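Local atomic coordinates of CymD (Pseudomonas putida, PDB entry 6Z34), a protein that forms an outer-membrane channel of the FadL family for the uptake of monoaromatic hydrocarbons, which probably leave it by lateral diffusion. Residues E92-G97 with A143-N148; E149-G154 with L224-Q229; G167-T172 with L198-L203; L193-L198 with A260-I265. All coordinates share one frame; numbering follows the deposited sequence.

Interaction 1: residues E92-G97 with A143-N148; sequences ERYALG and AAYQVN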
loop_
_atom_site.group_PDB
_atom_site.type_symbol
_atom_site.label_atom_id
_atom_site.label_comp_id
_atom_site.label_asym_id
_atom_site.label_seq_id
_atom_site.Cartn_x
_atom_site.Cartn_y
_atom_site.Cartn_z
ATOM N N GLU A 92 18.973 0.787 25.197
ATOM C CA GLU A 92 20.372 0.490 24.906
ATOM C C GLU A 92 20.547 0.507 23.394
ATOM O O GLU A 92 20.256 1.528 22.759
ATOM C CB GLU A 92 20.786 -0.850 25.534
ATOM C CG GLU A 92 22.266 -1.291 25.337
ATOM C CD GLU A 92 22.394 -2.579 24.522
ATOM O OE1 GLU A 92 23.483 -3.195 24.513
ATOM O OE2 GLU A 92 21.391 -2.985 23.904
ATOM N N ARG A 93 20.966 -0.617 22.802
ATOM C CA ARG A 93 21.262 -0.723 21.372
ATOM C C ARG A 93 20.110 -1.275 20.554
ATOM O O ARG A 93 20.237 -1.367 19.334
ATOM C CB ARG A 93 22.475 -1.629 21.143
ATOM C CG ARG A 93 23.795 -1.075 21.668
ATOM C CD ARG A 93 24.848 -2.186 21.761
ATOM N NE ARG A 93 25.887 -2.084 20.745
ATOM C CZ ARG A 93 27.097 -1.596 20.956
ATOM N NH1 ARG A 93 27.434 -1.149 22.146
ATOM N NH2 ARG A 93 27.971 -1.547 19.967
ATOM N N TYR A 94 19.013 -1.682 21.187
ATOM C CA TYR A 94 17.951 -2.387 20.492
ATOM C C TYR A 94 16.714 -1.513 20.394
ATOM O O TYR A 94 16.475 -0.638 21.238
ATOM C CB TYR A 94 17.565 -3.694 21.195
ATOM C CG TYR A 94 18.606 -4.792 21.117
ATOM C CD1 TYR A 94 19.687 -4.822 21.995
ATOM C CD2 TYR A 94 18.489 -5.814 20.186
ATOM C CE1 TYR A 94 20.635 -5.843 21.924
ATOM C CE2 TYR A 94 19.423 -6.828 20.103
ATOM C CZ TYR A 94 20.493 -6.842 20.963
ATOM O OH TYR A 94 21.402 -7.877 20.874
ATOM N N ALA A 95 15.945 -1.763 19.335
ATOM C CA ALA A 95 14.577 -1.304 19.206
ATOM C C ALA A 95 13.726 -2.514 18.879
ATOM O O ALA A 95 14.147 -3.369 18.098
ATOM C CB ALA A 95 14.425 -0.265 18.113
ATOM N N LEU A 96 12.550 -2.603 19.519
ATOM C CA LEU A 96 11.559 -3.641 19.266
ATOM C C LEU A 96 10.241 -2.963 18.962
ATOM O O LEU A 96 9.855 -2.005 19.643
ATOM C CB LEU A 96 11.356 -4.571 20.447
ATOM C CG LEU A 96 12.623 -5.234 20.981
ATOM C CD1 LEU A 96 12.316 -5.889 22.335
ATOM C CD2 LEU A 96 13.158 -6.238 19.988
ATOM N N GLY A 97 9.552 -3.456 17.948
ATOM C CA GLY A 97 8.347 -2.801 17.487
ATOM C C GLY A 97 7.322 -3.798 17.011
ATOM O O GLY A 97 7.646 -4.894 16.543
ATOM N N ALA A 143 12.537 -5.291 14.645
ATOM C CA ALA A 143 13.646 -5.158 15.574
ATOM C C ALA A 143 14.760 -4.399 14.877
ATOM O O ALA A 143 14.884 -4.450 13.651
ATOM C CB ALA A 143 14.146 -6.527 16.052
ATOM N N ALA A 144 15.580 -3.699 15.666
ATOM C CA ALA A 144 16.702 -2.970 15.105
ATOM C C ALA A 144 17.834 -2.952 16.127
ATOM O O ALA A 144 17.621 -3.127 17.331
ATOM C CB ALA A 144 16.297 -1.550 14.692
ATOM N N TYR A 145 19.052 -2.760 15.626
ATOM C CA TYR A 145 20.236 -2.913 16.456
ATOM C C TYR A 145 21.311 -1.964 15.960
ATOM O O TYR A 145 21.556 -1.883 14.750
ATOM C CB TYR A 145 20.737 -4.365 16.430
ATOM C CG TYR A 145 21.976 -4.615 17.273
ATOM C CD1 TYR A 145 21.904 -4.642 18.667
ATOM C CD2 TYR A 145 23.220 -4.832 16.676
ATOM C CE1 TYR A 145 23.039 -4.881 19.439
ATOM C CE2 TYR A 145 24.368 -5.066 17.439
ATOM C CZ TYR A 145 24.269 -5.081 18.823
ATOM O OH TYR A 145 25.388 -5.321 19.598
ATOM N N GLN A 146 21.933 -1.243 16.903
ATOM C CA GLN A 146 23.106 -0.416 16.617
ATOM C C GLN A 146 24.331 -1.308 16.692
ATOM O O GLN A 146 24.780 -1.668 17.783
ATOM C CB GLN A 146 23.243 0.731 17.611
ATOM C CG GLN A 146 22.397 1.946 17.325
ATOM C CD GLN A 146 22.475 2.956 18.450
ATOM O OE1 GLN A 146 22.636 2.585 19.610
ATOM N NE2 GLN A 146 22.368 4.236 18.116
ATOM N N VAL A 147 24.872 -1.675 15.531
ATOM C CA VAL A 147 26.106 -2.448 15.517
ATOM C C VAL A 147 27.243 -1.635 16.124
ATOM O O VAL A 147 27.995 -2.126 16.977
ATOM C CB VAL A 147 26.433 -2.903 14.089
ATOM C CG1 VAL A 147 27.785 -3.574 14.074
ATOM C CG2 VAL A 147 25.302 -3.840 13.545
ATOM N N ASN A 148 27.356 -0.374 15.733
ATOM C CA ASN A 148 28.333 0.527 16.326
ATOM C C ASN A 148 27.802 1.944 16.154
ATOM O O ASN A 148 26.628 2.136 15.811
ATOM C CB ASN A 148 29.713 0.349 15.675
ATOM C CG ASN A 148 29.655 0.495 14.168
ATOM O OD1 ASN A 148 29.204 1.517 13.653
ATOM N ND2 ASN A 148 30.084 -0.541 13.454
#

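Interaction 2: residues E149-G154 with L224-Q229; sequences EKLSVG and LGLTYQ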
loop_
_atom_site.group_PDB
_atom_site.type_symbol
_atom_site.label_atom_id
_atom_site.label_comp_id
_atom_site.label_asym_id
_atom_site.label_seq_id
_atom_site.Cartn_x
_atom_site.Cartn_y
_atom_site.Cartn_z
ATOM N N GLU A 149 28.682 2.928 16.343
ATOM C CA GLU A 149 28.289 4.326 16.256
ATOM C C GLU A 149 27.934 4.751 14.833
ATOM O O GLU A 149 27.273 5.780 14.654
ATOM C CB GLU A 149 29.409 5.213 16.814
ATOM C CG GLU A 149 30.796 4.982 16.183
ATOM C CD GLU A 149 31.498 3.726 16.697
ATOM O OE1 GLU A 149 31.102 3.203 17.762
ATOM O OE2 GLU A 149 32.447 3.262 16.026
ATOM N N LYS A 150 28.350 4.001 13.819
ATOM C CA LYS A 150 28.009 4.351 12.445
ATOM C C LYS A 150 26.950 3.448 11.812
ATOM O O LYS A 150 26.132 3.938 11.029
ATOM C CB LYS A 150 29.266 4.331 11.571
ATOM C CG LYS A 150 30.314 5.344 11.964
ATOM C CD LYS A 150 31.450 5.330 10.958
ATOM C CE LYS A 150 32.486 6.402 11.267
ATOM N NZ LYS A 150 31.810 7.662 11.680
ATOM N N LEU A 151 26.938 2.156 12.137
ATOM C CA LEU A 151 26.122 1.168 11.446
ATOM C C LEU A 151 24.921 0.748 12.293
ATOM O O LEU A 151 25.081 0.341 13.449
ATOM C CB LEU A 151 26.961 -0.063 11.087
ATOM C CG LEU A 151 26.087 -1.155 10.455
ATOM C CD1 LEU A 151 25.583 -0.723 9.077
ATOM C CD2 LEU A 151 26.829 -2.467 10.355
ATOM N N SER A 152 23.723 0.845 11.706
ATOM C CA SER A 152 22.486 0.325 12.278
ATOM C C SER A 152 21.854 -0.639 11.287
ATOM O O SER A 152 21.802 -0.353 10.083
ATOM C CB SER A 152 21.493 1.443 12.587
ATOM O OG SER A 152 21.721 1.980 13.874
ATOM N N VAL A 153 21.366 -1.771 11.789
ATOM C CA VAL A 153 20.625 -2.737 10.993
ATOM C C VAL A 153 19.230 -2.927 11.588
ATOM O O VAL A 153 19.000 -2.709 12.781
ATOM C CB VAL A 153 21.352 -4.087 10.909
ATOM C CG1 VAL A 153 22.702 -3.945 10.188
ATOM C CG2 VAL A 153 21.504 -4.690 12.303
ATOM N N GLY A 154 18.297 -3.365 10.735
ATOM C CA GLY A 154 16.922 -3.568 11.155
ATOM C C GLY A 154 16.147 -4.435 10.184
ATOM O O GLY A 154 16.440 -4.494 8.980
ATOM N N LEU A 224 14.343 -5.739 5.099
ATOM C CA LEU A 224 15.671 -5.859 5.691
ATOM C C LEU A 224 16.486 -4.649 5.250
ATOM O O LEU A 224 16.715 -4.471 4.051
ATOM C CB LEU A 224 16.361 -7.153 5.251
ATOM C CG LEU A 224 17.788 -7.326 5.803
ATOM C CD1 LEU A 224 17.843 -7.267 7.370
ATOM C CD2 LEU A 224 18.438 -8.598 5.268
ATOM N N GLY A 225 16.913 -3.807 6.200
ATOM C CA GLY A 225 17.551 -2.554 5.857
ATOM C C GLY A 225 18.716 -2.239 6.774
ATOM O O GLY A 225 18.959 -2.928 7.760
ATOM N N LEU A 226 19.440 -1.176 6.422
ATOM C CA LEU A 226 20.528 -0.675 7.257
ATOM C C LEU A 226 20.646 0.833 7.081
ATOM O O LEU A 226 20.123 1.406 6.124
ATOM C CB LEU A 226 21.867 -1.357 6.949
ATOM C CG LEU A 226 22.498 -1.126 5.568
ATOM C CD1 LEU A 226 23.406 0.089 5.545
ATOM C CD2 LEU A 226 23.272 -2.347 5.115
ATOM N N THR A 227 21.299 1.482 8.051
ATOM C CA THR A 227 21.713 2.870 7.897
ATOM C C THR A 227 23.180 2.980 8.264
ATOM O O THR A 227 23.695 2.205 9.075
ATOM C CB THR A 227 20.893 3.848 8.744
ATOM O OG1 THR A 227 21.156 3.628 10.128
ATOM C CG2 THR A 227 19.427 3.664 8.500
ATOM N N TYR A 228 23.853 3.935 7.641
ATOM C CA TYR A 228 25.281 4.137 7.864
ATOM C C TYR A 228 25.555 5.627 7.932
ATOM O O TYR A 228 25.276 6.353 6.969
ATOM C CB TYR A 228 26.130 3.491 6.772
ATOM C CG TYR A 228 27.602 3.428 7.138
ATOM C CD1 TYR A 228 28.074 2.465 8.026
ATOM C CD2 TYR A 228 28.512 4.332 6.610
ATOM C CE1 TYR A 228 29.402 2.394 8.367
ATOM C CE2 TYR A 228 29.863 4.279 6.950
ATOM C CZ TYR A 228 30.300 3.305 7.832
ATOM O OH TYR A 228 31.633 3.230 8.180
ATOM N N GLN A 229 26.083 6.077 9.070
ATOM C CA GLN A 229 26.489 7.473 9.241
ATOM C C GLN A 229 27.914 7.605 8.741
ATOM O O GLN A 229 28.866 7.437 9.498
ATOM C CB GLN A 229 26.392 7.899 10.698
ATOM C CG GLN A 229 26.601 9.382 10.880
ATOM C CD GLN A 229 25.310 10.155 10.719
ATOM O OE1 GLN A 229 24.299 9.807 11.320
ATOM N NE2 GLN A 229 25.333 11.200 9.894
HETATM O O HOH W 1 23.400 4.499 11.046
#

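Interaction 3: residues G167-T172 with L198-L203; sequences GLLLDT and LSAGYL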
loop_
_atom_site.group_PDB
_atom_site.type_symbol
_atom_site.label_atom_id
_atom_site.label_comp_id
_atom_site.label_asym_id
_atom_site.label_seq_id
_atom_site.Cartn_x
_atom_site.Cartn_y
_atom_site.Cartn_z
ATOM N N GLY A 167 -15.865 -5.788 -8.753
ATOM C CA GLY A 167 -16.913 -5.976 -9.736
ATOM C C GLY A 167 -16.278 -6.003 -11.109
ATOM O O GLY A 167 -15.372 -5.217 -11.402
ATOM N N LEU A 168 -16.732 -6.906 -11.966
ATOM C CA LEU A 168 -16.067 -7.102 -13.247
ATOM C C LEU A 168 -17.131 -7.413 -14.288
ATOM O O LEU A 168 -17.806 -8.441 -14.196
ATOM C CB LEU A 168 -15.033 -8.218 -13.152
ATOM C CG LEU A 168 -14.470 -8.632 -14.508
ATOM C CD1 LEU A 168 -13.583 -7.543 -15.054
ATOM C CD2 LEU A 168 -13.706 -9.937 -14.404
ATOM N N LEU A 169 -17.290 -6.520 -15.258
ATOM C CA LEU A 169 -18.260 -6.693 -16.331
ATOM C C LEU A 169 -17.554 -7.229 -17.567
ATOM O O LEU A 169 -16.539 -6.676 -18.006
ATOM C CB LEU A 169 -18.972 -5.378 -16.655
ATOM C CG LEU A 169 -20.289 -5.456 -17.437
ATOM C CD1 LEU A 169 -20.076 -5.687 -18.941
ATOM C CD2 LEU A 169 -21.211 -6.527 -16.848
ATOM N N LEU A 170 -18.105 -8.298 -18.131
ATOM C CA LEU A 170 -17.558 -8.920 -19.326
ATOM C C LEU A 170 -18.681 -9.117 -20.330
ATOM O O LEU A 170 -19.609 -9.896 -20.088
ATOM C CB LEU A 170 -16.878 -10.243 -18.993
ATOM C CG LEU A 170 -15.511 -10.009 -18.348
ATOM C CD1 LEU A 170 -14.777 -11.325 -18.233
ATOM C CD2 LEU A 170 -14.694 -8.997 -19.148
ATOM N N ASP A 171 -18.591 -8.411 -21.452
ATOM C CA ASP A 171 -19.602 -8.491 -22.487
ATOM C C ASP A 171 -19.407 -9.755 -23.321
ATOM O O ASP A 171 -18.419 -10.486 -23.185
ATOM C CB ASP A 171 -19.576 -7.231 -23.358
ATOM C CG ASP A 171 -18.642 -7.348 -24.548
ATOM O OD1 ASP A 171 -17.520 -7.863 -24.393
ATOM O OD2 ASP A 171 -19.038 -6.919 -25.654
ATOM N N THR A 172 -20.381 -9.998 -24.200
ATOM C CA THR A 172 -20.399 -11.231 -24.976
ATOM C C THR A 172 -19.191 -11.339 -25.897
ATOM O O THR A 172 -18.634 -12.429 -26.077
ATOM C CB THR A 172 -21.684 -11.313 -25.791
ATOM O OG1 THR A 172 -21.537 -12.354 -26.752
ATOM C CG2 THR A 172 -21.952 -9.992 -26.505
ATOM N N LEU A 198 -28.153 -12.960 -24.421
ATOM C CA LEU A 198 -27.190 -12.660 -23.365
ATOM C C LEU A 198 -26.299 -11.498 -23.788
ATOM O O LEU A 198 -25.746 -11.491 -24.892
ATOM C CB LEU A 198 -26.325 -13.878 -23.031
ATOM C CG LEU A 198 -25.118 -13.470 -22.172
ATOM C CD1 LEU A 198 -25.618 -12.989 -20.804
ATOM C CD2 LEU A 198 -24.067 -14.570 -22.030
ATOM N N SER A 199 -26.177 -10.511 -22.911
ATOM C CA SER A 199 -25.450 -9.285 -23.198
ATOM C C SER A 199 -24.177 -9.108 -22.378
ATOM O O SER A 199 -23.199 -8.552 -22.882
ATOM C CB SER A 199 -26.371 -8.086 -22.972
ATOM O OG SER A 199 -25.606 -6.952 -22.605
ATOM N N ALA A 200 -24.152 -9.552 -21.128
ATOM C CA ALA A 200 -22.954 -9.397 -20.314
ATOM C C ALA A 200 -23.058 -10.286 -19.089
ATOM O O ALA A 200 -24.154 -10.573 -18.600
ATOM C CB ALA A 200 -22.742 -7.944 -19.869
ATOM N N GLY A 201 -21.900 -10.718 -18.608
ATOM C CA GLY A 201 -21.785 -11.341 -17.305
ATOM C C GLY A 201 -21.163 -10.349 -16.335
ATOM O O GLY A 201 -20.238 -9.621 -16.688
ATOM N N TYR A 202 -21.697 -10.318 -15.118
ATOM C CA TYR A 202 -21.205 -9.421 -14.079
ATOM C C TYR A 202 -20.760 -10.242 -12.877
ATOM O O TYR A 202 -21.584 -10.879 -12.215
ATOM C CB TYR A 202 -22.269 -8.403 -13.676
ATOM C CG TYR A 202 -21.689 -7.298 -12.841
ATOM C CD1 TYR A 202 -20.740 -6.433 -13.372
ATOM C CD2 TYR A 202 -22.057 -7.138 -11.510
ATOM C CE1 TYR A 202 -20.187 -5.424 -12.608
ATOM C CE2 TYR A 202 -21.506 -6.130 -10.730
ATOM C CZ TYR A 202 -20.572 -5.277 -11.285
ATOM O OH TYR A 202 -20.020 -4.271 -10.529
ATOM N N LEU A 203 -19.460 -10.222 -12.599
ATOM C CA LEU A 203 -18.917 -10.814 -11.381
ATOM C C LEU A 203 -18.856 -9.752 -10.294
ATOM O O LEU A 203 -18.162 -8.746 -10.447
ATOM C CB LEU A 203 -17.533 -11.403 -11.622
ATOM C CG LEU A 203 -17.014 -12.210 -10.441
ATOM C CD1 LEU A 203 -17.794 -13.500 -10.345
ATOM C CD2 LEU A 203 -15.506 -12.478 -10.592
#

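Interaction 4: residues L193-L198 with A260-I265; sequences LSVPEL and AVAGNI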
loop_
_atom_site.group_PDB
_atom_site.type_symbol
_atom_site.label_atom_id
_atom_site.label_comp_id
_atom_site.label_asym_id
_atom_site.label_seq_id
_atom_site.Cartn_x
_atom_site.Cartn_y
_atom_site.Cartn_z
ATOM N N LEU A 193 -23.797 -19.093 -22.319
ATOM C CA LEU A 193 -23.963 -18.698 -23.713
ATOM C C LEU A 193 -25.347 -19.040 -24.253
ATOM O O LEU A 193 -25.745 -18.502 -25.296
ATOM C CB LEU A 193 -22.894 -19.357 -24.586
ATOM C CG LEU A 193 -21.431 -19.178 -24.184
ATOM C CD1 LEU A 193 -20.546 -19.770 -25.259
ATOM C CD2 LEU A 193 -21.092 -17.715 -23.945
ATOM N N SER A 194 -26.084 -19.923 -23.575
ATOM C CA SER A 194 -27.431 -20.294 -23.988
ATOM C C SER A 194 -28.508 -19.512 -23.238
ATOM O O SER A 194 -29.696 -19.838 -23.351
ATOM C CB SER A 194 -27.638 -21.806 -23.823
ATOM O OG SER A 194 -27.555 -22.215 -22.470
ATOM N N VAL A 195 -28.119 -18.498 -22.471
ATOM C CA VAL A 195 -29.090 -17.512 -21.980
ATOM C C VAL A 195 -29.563 -16.657 -23.154
ATOM O O VAL A 195 -28.726 -16.043 -23.842
ATOM C CB VAL A 195 -28.456 -16.642 -20.892
ATOM C CG1 VAL A 195 -29.433 -15.571 -20.448
ATOM C CG2 VAL A 195 -28.002 -17.489 -19.705
ATOM N N PRO A 196 -30.868 -16.578 -23.428
ATOM C CA PRO A 196 -31.328 -15.824 -24.602
ATOM C C PRO A 196 -30.934 -14.357 -24.521
ATOM O O PRO A 196 -31.037 -13.724 -23.466
ATOM C CB PRO A 196 -32.854 -15.992 -24.565
ATOM C CG PRO A 196 -33.104 -17.131 -23.646
ATOM C CD PRO A 196 -31.992 -17.117 -22.652
ATOM N N GLU A 197 -30.479 -13.829 -25.661
ATOM C CA GLU A 197 -30.097 -12.424 -25.812
ATOM C C GLU A 197 -29.006 -12.018 -24.823
ATOM O O GLU A 197 -28.932 -10.856 -24.408
ATOM C CB GLU A 197 -31.320 -11.509 -25.674
ATOM C CG GLU A 197 -31.186 -10.146 -26.341
ATOM C CD GLU A 197 -31.361 -10.196 -27.849
ATOM O OE1 GLU A 197 -30.900 -9.253 -28.525
ATOM O OE2 GLU A 197 -31.951 -11.171 -28.362
ATOM N N LEU A 198 -28.153 -12.960 -24.421
ATOM C CA LEU A 198 -27.190 -12.660 -23.365
ATOM C C LEU A 198 -26.299 -11.498 -23.788
ATOM O O LEU A 198 -25.746 -11.491 -24.892
ATOM C CB LEU A 198 -26.325 -13.878 -23.031
ATOM C CG LEU A 198 -25.118 -13.470 -22.172
ATOM C CD1 LEU A 198 -25.618 -12.989 -20.804
ATOM C CD2 LEU A 198 -24.067 -14.570 -22.030
ATOM N N ALA A 260 -31.705 -8.651 -21.912
ATOM C CA ALA A 260 -32.899 -7.828 -22.066
ATOM C C ALA A 260 -34.162 -8.671 -22.009
ATOM O O ALA A 260 -35.207 -8.200 -21.548
ATOM C CB ALA A 260 -32.851 -7.058 -23.387
ATOM N N VAL A 261 -34.083 -9.912 -22.472
ATOM C CA VAL A 261 -35.246 -10.786 -22.548
ATOM C C VAL A 261 -35.412 -11.604 -21.277
ATOM O O VAL A 261 -36.509 -11.694 -20.726
ATOM C CB VAL A 261 -35.110 -11.686 -23.789
ATOM C CG1 VAL A 261 -35.883 -12.977 -23.601
ATOM C CG2 VAL A 261 -35.568 -10.934 -25.018
ATOM N N ALA A 262 -34.324 -12.182 -20.773
ATOM C CA ALA A 262 -34.374 -13.142 -19.682
ATOM C C ALA A 262 -34.098 -12.524 -18.314
ATOM O O ALA A 262 -33.996 -13.260 -17.327
ATOM C CB ALA A 262 -33.383 -14.275 -19.945
ATOM N N GLY A 263 -33.995 -11.204 -18.222
ATOM C CA GLY A 263 -33.681 -10.571 -16.960
ATOM C C GLY A 263 -32.241 -10.862 -16.559
ATOM O O GLY A 263 -31.469 -11.510 -17.269
ATOM N N ASN A 264 -31.892 -10.368 -15.380
ATOM C CA ASN A 264 -30.554 -10.501 -14.815
ATOM C C ASN A 264 -30.565 -11.672 -13.852
ATOM O O ASN A 264 -31.011 -11.543 -12.710
ATOM C CB ASN A 264 -30.143 -9.215 -14.116
ATOM C CG ASN A 264 -30.373 -8.022 -14.971
ATOM O OD1 ASN A 264 -29.986 -8.011 -16.137
ATOM N ND2 ASN A 264 -31.025 -7.011 -14.417
ATOM N N ILE A 265 -30.064 -12.813 -14.310
ATOM C CA ILE A 265 -30.095 -14.052 -13.546
ATOM C C ILE A 265 -28.844 -14.084 -12.660
ATOM O O ILE A 265 -27.735 -14.278 -13.194
ATOM C CB ILE A 265 -30.164 -15.270 -14.467
ATOM C CG1 ILE A 265 -31.348 -15.133 -15.425
ATOM C CG2 ILE A 265 -30.295 -16.556 -13.673
ATOM C CD1 ILE A 265 -31.377 -16.226 -16.455
#

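Interaction 1: residues E92-G97 with A143-N148
Strands 94-97 and 143-146 run antiparallel at 172°, with A95 and A144 as the hydrogen-bonded pair: A144 O takes the amide of A95 at 2.9 Å from A95 N, and A95 O takes that of A144 at 2.8 Å from A144 N. Y94 and Y145 form the next pair, on the face shared with L96 and A143. Their rings meet obliquely, planes 52° apart; Y145 CD1 lies over the middle of one Y94 face, 3.5 Å from Y94 CZ. With its CG anti to the backbone N (chi1 180°), Y145 reaches along its strand and brings its CE1 to 3.7 Å from R93 CB. R93 carries the polar half of the contact. Its NE reaches Q146 O at 3.2 Å, and NH2 reaches V147 O at 3.0 Å, that oxygen lying in the guanidinium plane; a long, multiply donating side chain suits the place where the strand pairing runs out, since it can donate to two successive backbone carbonyls. Replacing R93 by an alanine would probably leave the carbonyls of Q146 and V147 without these donors and uncover part of the Y145 ring. On the other face the small A95 and A144 touch through their methyls and leave room for L37 and T38 of the N-terminal region. Antiparallel strands joined by short turns, with tyrosines on the outer face near the rim, are features of an outer-membrane beta barrel; the short turns are consistent with its periplasmic end.

Interaction 2: residues E149-G154 with L224-Q229
K150 lays its chain obliquely across the ring of Y228: CB sits 4.2 Å from the ring centroid, off-centre, in a CH-pi contact, and K150 CD comes 3.5 Å from Y228 OH. Y228 also offers a ring edge to L151, whose CB is 4.1 Å from Y228 CD1. The opposite face of the strands is small and polar. There T227 OG1 approaches S152 CB to 3.3 Å, and a water donates both to this hydroxyl, 2.6 Å from OG1, and to the carbonyl of K150, 2.8 Å from its O; the same K150 O accepts the amide of Q229. Antiparallel backbone bonds continue to G154 and G225, a pair with no side chains on that face. In the next shell, N148 OD1 accepts the amides of K150 and L151 and so fixes the turn before the strand, while S152 OG bonds T38 and T227 packs on N33, A35 and T36. The hydroxyls of S152 and T227 thus face the N-terminal segment, which in this family plugs the barrel, and L151, V153, L226 and Y228 make the outer surface, a division consistent with lipid or its interface outside and a hydrated polar junction within.

Interaction 3: residues G167-T172 with L198-L203
Two antiparallel barrel strands meet where strand 151-171 ends and strand 198-229 begins, beside a classic beta bulge in which S199 and A200 both face V258. The hydrogen-bonded pairs are L168 with L203 and L170 with G201; L168 N lies 2.8 Å from L203 O, and G201 N 2.8 Å from L170 O. Between them L169 meets Y202 at about a right angle. A chi1 of -162° swings L169 CG away from its backbone N, letting the two methyls divide the work: CD2 is 3.5 Å from Y202 CD1 at the ring edge, while CD1 is 3.6 Å from A200 CB. A branched side chain suits this double role. The tyrosine hydroxyl passes over G167, its OH 3.6 Å from G167 CA, where a side chain would collide with it. Y202 OH also bonds E129 O, so a phenylalanine here would probably leave that carbonyl without its donor while keeping the ring against L169. Beyond the pairing, T172 N makes only a weak bond to S199 O. D171 serves as N-cap of helix 172-180, binding Q174 N through OD1, and L169 N is held by N130 on the side of strand 131-146, while strand 234-259 flanks Y202 on the other.

Interaction 4: residues L193-L198 with A260-I265
S259 OG is gripped from both sides of this loop contact: it bonds P196 O and the amide of A262, with a weaker bond from V261 N. As a carbonyl can only accept, the hydroxyl donates to P196 and accepts from the amides, which makes a serine an apt joint between P196 and A262. Between the segments themselves no hydrogen bond forms, and the touching is apolar. A262 CB is the shared point, 4.2 Å from V195 CG1 and 4.2 Å from P196 CD; so small a methyl lets both side chains come up to it. The chi1 of V195, 177°, turns CG1 away from its own N and toward the other loop, where this methyl also lies 4.5 Å from I265 CD1. Farther along, V261 CG1 lies 4.4 Å from P196 CB, and E197 CB approaches V261 CB at 4.2 Å, so the glutamate contributes its aliphatic root. V195 to L198 make a type II turn, closed by a weak bond of 3.2 Å from L198 N to V195 O. Proline fits its second position; the third calls for a positive phi, and E197 adopts it at 58° although glycine or asparagine is commoner there. G263 likewise has a positive phi, easy for glycine, where the chain bends back toward I265. The geometry suggests that the two surface loops are held mainly by van der Waals packing, with S259 bridging them through hydrogen bonds.

From the N terminus, 92-97 first pairs with 143-148, so interaction 1 closes a loop before interaction 2 opens at the very next residue. The two adjoin through strands 131-146 and 151-171, Y145 N lying 2.8 Å from V153 O. Interaction 2 spans the chain out to 224-229, and interaction 3 lies wholly within that span: the same two strands meet again at their other ends, the centres of the two contacts about 52 Å apart. Interaction 4 starts at 193-198, shares L198 with interaction 3, and ends at 260-265, thus crossing both 2 and 3. Interactions 1 and 2 join neighbouring strands at one rim of the barrel; 3 and 4 tie strands and loops at the far end.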